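Side-chain contacts in cytosolic IMP-GMP specific 5'-nucleotidase (Legionella pneumophila subsp. pneumophila, PDB 4OHF), which probably hydrolyses the 5'-phosphate of nucleoside monophosphates such as IMP and GMP, as a magnesium-dependent nucleotidase of the HAD superfamily: residues 71-76 with 82-87; 121-126 with 416-421; 310-315 with 424-429. One frame throughout, in Å; residues are numbered along the deposited sequence.

Contact 1 of 3, residues 71-76 with 82-87. With 5GP (guanosine-5'-monophosphate), chain E.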
loop_
_atom_site.group_PDB
_atom_site.type_symbol
_atom_site.label_atom_id
_atom_site.label_comp_id
_atom_site.label_asym_id
_atom_site.label_seq_id
_atom_site.Cartn_x
_atom_site.Cartn_y
_atom_site.Cartn_z
ATOM N N GLY B 71 21.048 13.180 10.880
ATOM C CA GLY B 71 20.745 11.793 10.558
ATOM C C GLY B 71 19.842 11.025 11.509
ATOM O O GLY B 71 19.433 9.914 11.201
ATOM N N LEU B 72 19.510 11.615 12.653
ATOM C CA LEU B 72 18.671 10.944 13.635
ATOM C C LEU B 72 17.245 10.720 13.156
ATOM O O LEU B 72 16.759 11.416 12.262
ATOM C CB LEU B 72 18.658 11.726 14.948
ATOM C CG LEU B 72 20.038 11.998 15.547
ATOM C CD1 LEU B 72 19.880 12.583 16.950
ATOM C CD2 LEU B 72 20.866 10.704 15.573
ATOM N N VAL B 73 16.581 9.742 13.767
ATOM C CA VAL B 73 15.204 9.399 13.422
ATOM C C VAL B 73 14.261 9.610 14.606
ATOM O O VAL B 73 14.571 9.234 15.742
ATOM C CB VAL B 73 15.087 7.914 12.996
ATOM C CG1 VAL B 73 13.625 7.562 12.769
ATOM C CG2 VAL B 73 15.918 7.649 11.749
ATOM N N ILE B 74 13.102 10.199 14.341
ATOM C CA ILE B 74 12.139 10.430 15.406
ATOM C C ILE B 74 11.005 9.404 15.445
ATOM O O ILE B 74 10.301 9.185 14.457
ATOM C CB ILE B 74 11.536 11.839 15.319
ATOM C CG1 ILE B 74 12.609 12.870 15.676
ATOM C CG2 ILE B 74 10.339 11.957 16.254
ATOM C CD1 ILE B 74 12.091 14.307 15.775
ATOM N N ASP B 75 10.863 8.758 16.594
ATOM C CA ASP B 75 9.811 7.769 16.817
ATOM C C ASP B 75 8.712 8.550 17.529
ATOM O O ASP B 75 8.690 8.621 18.757
ATOM C CB ASP B 75 10.341 6.635 17.709
ATOM C CG ASP B 75 9.275 5.608 18.062
ATOM O OD1 ASP B 75 9.650 4.534 18.583
ATOM O OD2 ASP B 75 8.073 5.872 17.830
ATOM N N SER B 76 7.825 9.156 16.742
ATOM C CA SER B 76 6.742 9.976 17.280
ATOM C C SER B 76 5.824 9.195 18.202
ATOM O O SER B 76 5.335 9.718 19.202
ATOM C CB SER B 76 5.936 10.607 16.134
ATOM O OG SER B 76 5.543 9.635 15.183
ATOM N N LEU B 82 16.126 8.104 17.624
ATOM C CA LEU B 82 17.027 6.998 17.318
ATOM C C LEU B 82 18.196 7.233 16.364
ATOM O O LEU B 82 18.113 8.036 15.438
ATOM C CB LEU B 82 16.192 5.843 16.763
ATOM C CG LEU B 82 14.826 5.607 17.425
ATOM C CD1 LEU B 82 14.118 4.488 16.702
ATOM C CD2 LEU B 82 14.991 5.252 18.905
ATOM N N LYS B 83 19.274 6.495 16.610
ATOM C CA LYS B 83 20.495 6.502 15.796
ATOM C C LYS B 83 20.439 5.116 15.122
ATOM O O LYS B 83 20.642 4.093 15.781
ATOM C CB LYS B 83 21.736 6.562 16.695
ATOM C CG LYS B 83 22.931 7.392 16.188
ATOM C CD LYS B 83 23.511 6.927 14.868
ATOM C CE LYS B 83 24.740 7.737 14.486
ATOM N NZ LYS B 83 25.868 7.552 15.438
ATOM N N LEU B 84 20.167 5.078 13.826
ATOM C CA LEU B 84 20.062 3.805 13.119
ATOM C C LEU B 84 21.251 3.443 12.239
ATOM O O LEU B 84 22.013 4.303 11.816
ATOM C CB LEU B 84 18.798 3.801 12.262
ATOM C CG LEU B 84 17.450 3.417 12.873
ATOM C CD1 LEU B 84 17.351 3.816 14.329
ATOM C CD2 LEU B 84 16.370 4.076 12.052
ATOM N N SER B 85 21.397 2.153 11.965
ATOM C CA SER B 85 22.467 1.652 11.109
ATOM C C SER B 85 21.859 1.683 9.733
ATOM O O SER B 85 20.661 1.922 9.602
ATOM C CB SER B 85 22.804 0.210 11.454
ATOM O OG SER B 85 21.754 -0.652 11.030
ATOM N N ARG B 86 22.659 1.417 8.707
ATOM C CA ARG B 86 22.130 1.454 7.346
ATOM C C ARG B 86 20.957 0.506 7.121
ATOM O O ARG B 86 20.149 0.734 6.235
ATOM C CB ARG B 86 23.226 1.165 6.312
ATOM C CG ARG B 86 23.756 -0.252 6.294
ATOM C CD ARG B 86 23.947 -0.729 4.844
ATOM N NE ARG B 86 24.849 0.120 4.060
ATOM C CZ ARG B 86 24.503 0.744 2.931
ATOM N NH1 ARG B 86 23.268 0.613 2.450
ATOM N NH2 ARG B 86 25.381 1.506 2.281
ATOM N N TYR B 87 20.850 -0.553 7.916
ATOM C CA TYR B 87 19.743 -1.486 7.748
ATOM C C TYR B 87 18.655 -1.266 8.777
ATOM O O TYR B 87 17.774 -2.103 8.950
ATOM C CB TYR B 87 20.248 -2.934 7.809
ATOM C CG TYR B 87 21.129 -3.287 6.632
ATOM C CD1 TYR B 87 22.356 -3.927 6.815
ATOM C CD2 TYR B 87 20.757 -2.926 5.337
ATOM C CE1 TYR B 87 23.189 -4.189 5.746
ATOM C CE2 TYR B 87 21.583 -3.182 4.261
ATOM C CZ TYR B 87 22.801 -3.810 4.473
ATOM O OH TYR B 87 23.639 -4.014 3.407
HETATM P P 5GP E . 13.495 -3.341 -0.590
HETATM O O1P 5GP E . 12.667 -2.965 -1.774
HETATM O O2P 5GP E . 14.963 -3.435 -0.936
HETATM O O3P 5GP E . 13.035 -4.644 0.053
HETATM O "O5'" 5GP E . 13.291 -2.241 0.567
HETATM C "C5'" 5GP E . 13.611 -0.864 0.354
HETATM C "C4'" 5GP E . 14.542 -0.338 1.443
HETATM O "O4'" 5GP E . 15.774 -1.039 1.643
HETATM C "C3'" 5GP E . 14.987 1.134 1.310
HETATM O "O3'" 5GP E . 13.887 2.099 1.331
HETATM C "C2'" 5GP E . 15.934 1.232 2.487
HETATM O "O2'" 5GP E . 15.204 1.719 3.674
HETATM C "C1'" 5GP E . 16.495 -0.216 2.622
HETATM N N9 5GP E . 18.000 -0.309 2.361
HETATM C C8 5GP E . 19.014 -0.089 3.220
HETATM N N7 5GP E . 20.223 -0.273 2.619
HETATM C C5 5GP E . 19.952 -0.626 1.332
HETATM C C6 5GP E . 20.737 -0.956 0.196
HETATM O O6 5GP E . 21.989 -0.951 0.285
HETATM N N1 5GP E . 20.110 -1.278 -0.998
HETATM C C2 5GP E . 18.760 -1.288 -1.116
HETATM N N2 5GP E . 18.176 -1.609 -2.297
HETATM N N3 5GP E . 17.964 -0.968 -0.025
HETATM C C4 5GP E . 18.547 -0.646 1.182
#
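Val73 and Leu82 face each other as an antiparallel hydrogen-bonded pair: Val73 N donates to Leu82 O at 2.8 Å, and Leu82 N to Val73 O at 2.7 Å with an N-H...O angle of 173°. Both side chains emerge on the same face of the sheet. From Val73 CB, 4.4 Å from Leu82 CB, the side chain forks. With CG1 anti to the backbone N (chi1 175°), CG2 lies beside that N and packs against Leu84 CD2 at 3.6 Å, the two side chains crossing at about a right angle. Tyr121 of the neighbouring edge strand packs on both Val73 and Leu82. Just before the strand, Leu72 CD2 lies 4.0 Å from Lys83 CG, against the aliphatic part of a lysine whose NZ is bonded to Trp406 O. Beyond the paired residues, the chain carries Arg86 to the nucleotide, its NH1 3.2 Å from N7 of GMP in a weak hydrogen bond, and NE salt-bridged to Glu416. The arrangement is a beta hairpin of strands 73-75 and 80-84, whose outgoing end leads into the GMP site at the interface with the second subunit.

Contact 2 of 3, residues 121-126 with 416-421. With 5GP (guanosine-5'-monophosphate), chain E.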
loop_
_atom_site.group_PDB
_atom_site.type_symbol
_atom_site.label_atom_id
_atom_site.label_comp_id
_atom_site.label_asym_id
_atom_site.label_seq_id
_atom_site.Cartn_x
_atom_site.Cartn_y
_atom_site.Cartn_z
ATOM N N TYR B 121 7.527 6.615 12.261
ATOM C CA TYR B 121 8.874 7.147 12.288
ATOM C C TYR B 121 9.032 8.309 11.323
ATOM O O TYR B 121 8.549 8.253 10.193
ATOM C CB TYR B 121 9.886 6.055 11.930
ATOM C CG TYR B 121 9.881 4.883 12.875
ATOM C CD1 TYR B 121 9.218 3.699 12.548
ATOM C CD2 TYR B 121 10.528 4.962 14.106
ATOM C CE1 TYR B 121 9.201 2.623 13.426
ATOM C CE2 TYR B 121 10.516 3.894 14.993
ATOM C CZ TYR B 121 9.850 2.728 14.647
ATOM O OH TYR B 121 9.840 1.672 15.529
ATOM N N MET B 122 9.699 9.363 11.782
ATOM C CA MET B 122 9.957 10.537 10.957
ATOM C C MET B 122 11.452 10.514 10.672
ATOM O O MET B 122 12.266 10.673 11.581
ATOM C CB MET B 122 9.564 11.804 11.713
ATOM C CG MET B 122 8.078 11.877 12.014
ATOM S SD MET B 122 7.571 13.304 13.004
ATOM C CE MET B 122 7.133 14.491 11.716
ATOM N N ALA B 123 11.809 10.286 9.411
ATOM C CA ALA B 123 13.213 10.204 9.022
ATOM C C ALA B 123 13.592 11.098 7.849
ATOM O O ALA B 123 14.361 10.698 6.974
ATOM C CB ALA B 123 13.579 8.754 8.701
ATOM N N ILE B 124 13.070 12.316 7.837
ATOM C CA ILE B 124 13.383 13.242 6.761
ATOM C C ILE B 124 14.593 14.124 7.046
ATOM O O ILE B 124 14.667 14.812 8.068
ATOM C CB ILE B 124 12.174 14.150 6.428
ATOM C CG1 ILE B 124 11.202 14.215 7.623
ATOM C CG2 ILE B 124 11.483 13.626 5.174
ATOM C CD1 ILE B 124 11.833 14.637 8.953
ATOM N N ASP B 125 15.539 14.091 6.116
ATOM C CA ASP B 125 16.758 14.876 6.204
ATOM C C ASP B 125 16.455 16.295 5.736
ATOM O O ASP B 125 16.238 16.531 4.551
ATOM C CB ASP B 125 17.834 14.267 5.306
ATOM C CG ASP B 125 19.157 14.975 5.426
ATOM O OD1 ASP B 125 19.861 15.114 4.402
ATOM O OD2 ASP B 125 19.494 15.380 6.553
ATOM N N THR B 126 16.432 17.237 6.670
ATOM C CA THR B 126 16.167 18.628 6.324
ATOM C C THR B 126 17.168 19.553 7.000
ATOM O O THR B 126 17.978 19.127 7.820
ATOM C CB THR B 126 14.748 19.063 6.753
ATOM O OG1 THR B 126 14.671 19.098 8.185
ATOM C CG2 THR B 126 13.705 18.084 6.219
ATOM N N GLU B 416 27.902 1.506 8.903
ATOM C CA GLU B 416 27.408 2.788 8.467
ATOM C C GLU B 416 26.096 3.174 9.142
ATOM O O GLU B 416 25.285 2.324 9.507
ATOM C CB GLU B 416 27.243 2.767 6.953
ATOM C CG GLU B 416 28.441 2.196 6.251
ATOM C CD GLU B 416 28.223 2.105 4.776
ATOM O OE1 GLU B 416 28.272 3.162 4.107
ATOM O OE2 GLU B 416 27.984 0.978 4.289
ATOM N N SER B 417 25.911 4.474 9.325
ATOM C CA SER B 417 24.697 4.969 9.924
ATOM C C SER B 417 23.651 4.978 8.819
ATOM O O SER B 417 23.981 4.935 7.626
ATOM C CB SER B 417 24.910 6.385 10.470
ATOM O OG SER B 417 25.236 7.284 9.433
ATOM N N TYR B 418 22.390 4.996 9.219
ATOM C CA TYR B 418 21.305 5.022 8.264
ATOM C C TYR B 418 21.489 6.258 7.375
ATOM O O TYR B 418 21.198 6.215 6.178
ATOM C CB TYR B 418 19.959 5.062 9.015
ATOM C CG TYR B 418 18.749 5.228 8.119
ATOM C CD1 TYR B 418 18.401 4.244 7.190
ATOM C CD2 TYR B 418 18.010 6.404 8.140
ATOM C CE1 TYR B 418 17.360 4.436 6.301
ATOM C CE2 TYR B 418 16.972 6.612 7.256
ATOM C CZ TYR B 418 16.649 5.628 6.335
ATOM O OH TYR B 418 15.628 5.853 5.441
ATOM N N PHE B 419 21.976 7.356 7.953
ATOM C CA PHE B 419 22.193 8.556 7.162
ATOM C C PHE B 419 23.299 8.312 6.125
ATOM O O PHE B 419 23.256 8.856 5.009
ATOM C CB PHE B 419 22.549 9.752 8.046
ATOM C CG PHE B 419 22.930 10.987 7.263
ATOM C CD1 PHE B 419 24.266 11.350 7.109
ATOM C CD2 PHE B 419 21.956 11.759 6.634
ATOM C CE1 PHE B 419 24.625 12.461 6.334
ATOM C CE2 PHE B 419 22.296 12.866 5.857
ATOM C CZ PHE B 419 23.635 13.222 5.706
ATOM N N ALA B 420 24.285 7.500 6.489
ATOM C CA ALA B 420 25.366 7.176 5.567
ATOM C C ALA B 420 24.779 6.474 4.343
ATOM O O ALA B 420 25.141 6.780 3.211
ATOM C CB ALA B 420 26.389 6.281 6.244
ATOM N N TYR B 421 23.869 5.536 4.581
ATOM C CA TYR B 421 23.220 4.809 3.498
ATOM C C TYR B 421 22.497 5.781 2.563
ATOM O O TYR B 421 22.619 5.688 1.343
ATOM C CB TYR B 421 22.226 3.762 4.052
ATOM C CG TYR B 421 20.955 3.637 3.225
ATOM C CD1 TYR B 421 19.768 4.261 3.624
ATOM C CD2 TYR B 421 20.966 2.984 1.985
ATOM C CE1 TYR B 421 18.626 4.250 2.806
ATOM C CE2 TYR B 421 19.831 2.965 1.159
ATOM C CZ TYR B 421 18.670 3.599 1.570
ATOM O OH TYR B 421 17.576 3.590 0.733
HETATM P P 5GP E . 13.495 -3.341 -0.590
HETATM O O1P 5GP E . 12.667 -2.965 -1.774
HETATM O O2P 5GP E . 14.963 -3.435 -0.936
HETATM O O3P 5GP E . 13.035 -4.644 0.053
HETATM O "O5'" 5GP E . 13.291 -2.241 0.567
HETATM C "C5'" 5GP E . 13.611 -0.864 0.354
HETATM C "C4'" 5GP E . 14.542 -0.338 1.443
HETATM O "O4'" 5GP E . 15.774 -1.039 1.643
HETATM C "C3'" 5GP E . 14.987 1.134 1.310
HETATM O "O3'" 5GP E . 13.887 2.099 1.331
HETATM C "C2'" 5GP E . 15.934 1.232 2.487
HETATM O "O2'" 5GP E . 15.204 1.719 3.674
HETATM C "C1'" 5GP E . 16.495 -0.216 2.622
HETATM N N9 5GP E . 18.000 -0.309 2.361
HETATM C C8 5GP E . 19.014 -0.089 3.220
HETATM N N7 5GP E . 20.223 -0.273 2.619
HETATM C C5 5GP E . 19.952 -0.626 1.332
HETATM C C6 5GP E . 20.737 -0.956 0.196
HETATM O O6 5GP E . 21.989 -0.951 0.285
HETATM N N1 5GP E . 20.110 -1.278 -0.998
HETATM C C2 5GP E . 18.760 -1.288 -1.116
HETATM N N2 5GP E . 18.176 -1.609 -2.297
HETATM N N3 5GP E . 17.964 -0.968 -0.025
HETATM C C4 5GP E . 18.547 -0.646 1.182
#
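Asp125 and Phe419 make the polar-to-aromatic part of this contact. Asp125 OD1 lies at the ring edge, in the plane of the phenyl group, 3.6 Å from Phe419 CE2; carboxylate and ring are turned 67° against each other. Both side chains leave their backbones with CG anti to N (chi1 -176° for Asp125, 174° for Phe419), which brings the carboxylate to the ring's rim. No hydrogen bond joins the two segments: OD1 is instead held by a salt bridge to Arg70 and by the backbone N of Ile305. The apolar part is slight, Ala123 CB standing 4.3 Å from Tyr418 CE2, with Leu84 of strand 80-84 also packed on that tyrosine. Capping forms a third kind. Ser417 is the N-cap of helix 418-426, and its OG accepts from Ala420 N at 3.1 Å while also bonding to Val409 O. One turn into this helix, Tyr421 offers a ring face to the GMP base, with C8 3.7 Å above its plane and offset toward the rim, and its OH comes 3.4 Å from C2' of the ribose. The chemistry implies a carboxylate oxygen at the weakly positive edge of a ring, probably mildly favourable and with its charge probably balanced in part by Arg70, beside a helix start where Phe419 turns to Asp125 while Tyr421 faces the base and Tyr418 has ribose O2' at its ring edge.

Contact 3 of 3, residues 310-315 with 424-429. With PO4 (phosphate ion), chain I.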
loop_
_atom_site.group_PDB
_atom_site.type_symbol
_atom_site.label_atom_id
_atom_site.label_comp_id
_atom_site.label_asym_id
_atom_site.label_seq_id
_atom_site.Cartn_x
_atom_site.Cartn_y
_atom_site.Cartn_z
ATOM N N LEU B 310 13.991 6.602 -3.580
ATOM C CA LEU B 310 13.505 5.736 -4.650
ATOM C C LEU B 310 12.545 6.435 -5.613
ATOM O O LEU B 310 12.793 6.484 -6.822
ATOM C CB LEU B 310 12.838 4.492 -4.038
ATOM C CG LEU B 310 12.273 3.368 -4.928
ATOM C CD1 LEU B 310 10.831 3.700 -5.344
ATOM C CD2 LEU B 310 13.186 3.145 -6.145
ATOM N N ARG B 311 11.450 6.968 -5.080
ATOM C CA ARG B 311 10.464 7.657 -5.905
ATOM C C ARG B 311 11.102 8.774 -6.723
ATOM O O ARG B 311 10.674 9.055 -7.840
ATOM C CB ARG B 311 9.349 8.224 -5.021
ATOM C CG ARG B 311 8.404 9.173 -5.725
ATOM C CD ARG B 311 7.201 9.475 -4.842
ATOM N NE ARG B 311 6.232 10.374 -5.473
ATOM C CZ ARG B 311 5.901 10.348 -6.762
ATOM N NH1 ARG B 311 6.465 9.473 -7.587
ATOM N NH2 ARG B 311 4.986 11.184 -7.229
ATOM N N LEU B 312 12.137 9.394 -6.165
ATOM C CA LEU B 312 12.829 10.486 -6.831
ATOM C C LEU B 312 13.811 10.023 -7.912
ATOM O O LEU B 312 13.813 10.559 -9.016
ATOM C CB LEU B 312 13.552 11.339 -5.794
ATOM C CG LEU B 312 13.970 12.742 -6.232
ATOM C CD1 LEU B 312 14.296 13.560 -4.995
ATOM C CD2 LEU B 312 15.161 12.672 -7.179
ATOM N N LYS B 313 14.651 9.042 -7.600
ATOM C CA LYS B 313 15.609 8.552 -8.586
ATOM C C LYS B 313 14.893 7.698 -9.633
ATOM O O LYS B 313 15.453 7.403 -10.687
ATOM C CB LYS B 313 16.721 7.722 -7.917
ATOM C CG LYS B 313 17.515 8.448 -6.835
ATOM C CD LYS B 313 18.376 9.585 -7.374
ATOM C CE LYS B 313 19.593 9.066 -8.104
ATOM N NZ LYS B 313 20.334 10.168 -8.775
ATOM N N LYS B 314 13.652 7.316 -9.350
ATOM C CA LYS B 314 12.879 6.487 -10.276
ATOM C C LYS B 314 12.203 7.287 -11.389
ATOM O O LYS B 314 12.162 6.855 -12.539
ATOM C CB LYS B 314 11.809 5.699 -9.515
ATOM C CG LYS B 314 11.006 4.747 -10.391
ATOM C CD LYS B 314 9.803 4.147 -9.666
ATOM C CE LYS B 314 8.672 5.161 -9.503
ATOM N NZ LYS B 314 7.489 4.584 -8.790
ATOM N N ASP B 315 11.675 8.454 -11.048
ATOM C CA ASP B 315 10.976 9.270 -12.032
ATOM C C ASP B 315 11.762 10.457 -12.546
ATOM O O ASP B 315 11.225 11.264 -13.298
ATOM C CB ASP B 315 9.666 9.788 -11.444
ATOM C CG ASP B 315 8.774 8.681 -10.937
ATOM O OD1 ASP B 315 7.859 8.990 -10.142
ATOM O OD2 ASP B 315 8.984 7.514 -11.338
ATOM N N ASP B 424 24.875 7.601 0.445
ATOM C CA ASP B 424 25.380 6.687 -0.552
ATOM C C ASP B 424 24.369 6.392 -1.663
ATOM O O ASP B 424 24.750 6.274 -2.824
ATOM C CB ASP B 424 25.806 5.374 0.113
ATOM C CG ASP B 424 26.519 4.437 -0.850
ATOM O OD1 ASP B 424 27.471 4.892 -1.519
ATOM O OD2 ASP B 424 26.136 3.249 -0.942
ATOM N N ARG B 425 23.087 6.276 -1.321
ATOM C CA ARG B 425 22.075 5.947 -2.322
ATOM C C ARG B 425 21.634 7.132 -3.177
ATOM O O ARG B 425 21.269 6.972 -4.343
ATOM C CB ARG B 425 20.847 5.326 -1.655
ATOM C CG ARG B 425 19.845 4.726 -2.636
ATOM C CD ARG B 425 18.479 4.549 -1.995
ATOM N NE ARG B 425 17.765 3.357 -2.468
ATOM C CZ ARG B 425 17.519 3.080 -3.745
ATOM N NH1 ARG B 425 17.933 3.907 -4.714
ATOM N NH2 ARG B 425 16.841 1.980 -4.049
ATOM N N PHE B 426 21.682 8.323 -2.601
ATOM C CA PHE B 426 21.261 9.509 -3.313
ATOM C C PHE B 426 22.368 10.264 -4.024
ATOM O O PHE B 426 22.140 10.820 -5.088
ATOM C CB PHE B 426 20.526 10.447 -2.350
ATOM C CG PHE B 426 20.188 11.789 -2.938
ATOM C CD1 PHE B 426 21.142 12.808 -2.989
ATOM C CD2 PHE B 426 18.915 12.043 -3.444
ATOM C CE1 PHE B 426 20.825 14.054 -3.536
ATOM C CE2 PHE B 426 18.589 13.283 -3.991
ATOM C CZ PHE B 426 19.542 14.289 -4.038
ATOM N N ALA B 427 23.561 10.298 -3.452
ATOM C CA ALA B 427 24.641 11.056 -4.067
ATOM C C ALA B 427 25.698 10.241 -4.765
ATOM O O ALA B 427 26.270 9.334 -4.169
ATOM C CB ALA B 427 25.324 11.946 -3.017
ATOM N N CYS B 428 25.980 10.580 -6.022
ATOM C CA CYS B 428 27.019 9.868 -6.747
ATOM C C CYS B 428 28.333 10.388 -6.172
ATOM O O CYS B 428 29.320 9.666 -6.099
ATOM C CB CYS B 428 26.900 10.107 -8.262
ATOM S SG CYS B 428 26.856 11.816 -8.823
ATOM N N ILE B 429 28.320 11.645 -5.734
ATOM C CA ILE B 429 29.487 12.267 -5.102
ATOM C C ILE B 429 28.982 13.266 -4.073
ATOM O O ILE B 429 27.858 13.777 -4.181
ATOM C CB ILE B 429 30.401 13.035 -6.109
ATOM C CG1 ILE B 429 29.684 14.276 -6.631
ATOM C CG2 ILE B 429 30.786 12.138 -7.252
ATOM C CD1 ILE B 429 30.548 15.182 -7.427
HETATM P P PO4 I . 23.354 9.147 -9.371
HETATM O O1 PO4 I . 23.539 10.506 -9.937
HETATM O O2 PO4 I . 23.361 9.222 -7.889
HETATM O O3 PO4 I . 24.458 8.268 -9.826
HETATM O O4 PO4 I . 22.061 8.584 -9.828
#
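The Phe426 ring presents its edge to helix 309-315: Leu312 CD1 lies near the ring plane, 4.4 Å from Phe426 CE2, a loose apolar touch. Ile305, Ile309 and Leu322 also pack on Phe426, placing the ring between that helix and strand 319-323. The other flat group, the Arg425 guanidinium, meets Leu310 obliquely, with CD2 4.4 Å from Arg425 NH2; the same NH2 makes a weak hydrogen bond to Tyr87 O of the second subunit. These residues join the last turn of helix 418-426 to helix 309-315 of the HAD-like core, where strands 319-323 and 429-431 run parallel as neighbours in the central mixed sheet. Ala427 leaves helical geometry, and the chain turns through Cys428 into strand 429-431. Across the junction Lys313 points toward the other helix and, bent at chi2 and chi3 (-68° and -74°), brings NZ to within 4.2 Å of Phe426 O. Instead of bonding to that oxygen, NZ donates to O4 of a phosphate ion at 2.6 Å and also bonds to Thr320 OG1, which in turn is hydrogen-bonded to Phe426 O. Cys428 borders the same anion, its CB 3.4 Å from phosphate O3. Arg319, Thr320 N and Arg10 also bond the ion, which probably comes from the crystallisation liquor, as does Tyr113 OH of the second subunit.

How the contacts relate
Contacts 1 and 2 lie close, their centres about 6 Å apart, and share the five-stranded antiparallel sheet in which strands 73-75 and 121-122 are neighbours. The segments of contact 1 both precede those of contact 2, whereas contacts 2 and 3 alternate along the chain. Helix 418-426 starts in contact 2 and ends in contact 3, about 14 Å away centre to centre, and so spans from the sheet to the HAD-like core. Contacts 1 and 3 stand about 19 Å apart, and both reach the second subunit. GMP touches contacts 1 and 2, so the nucleotide is held where hairpin, helix and subunit interface converge, apart from the magnesium site, consistent with an allosteric site.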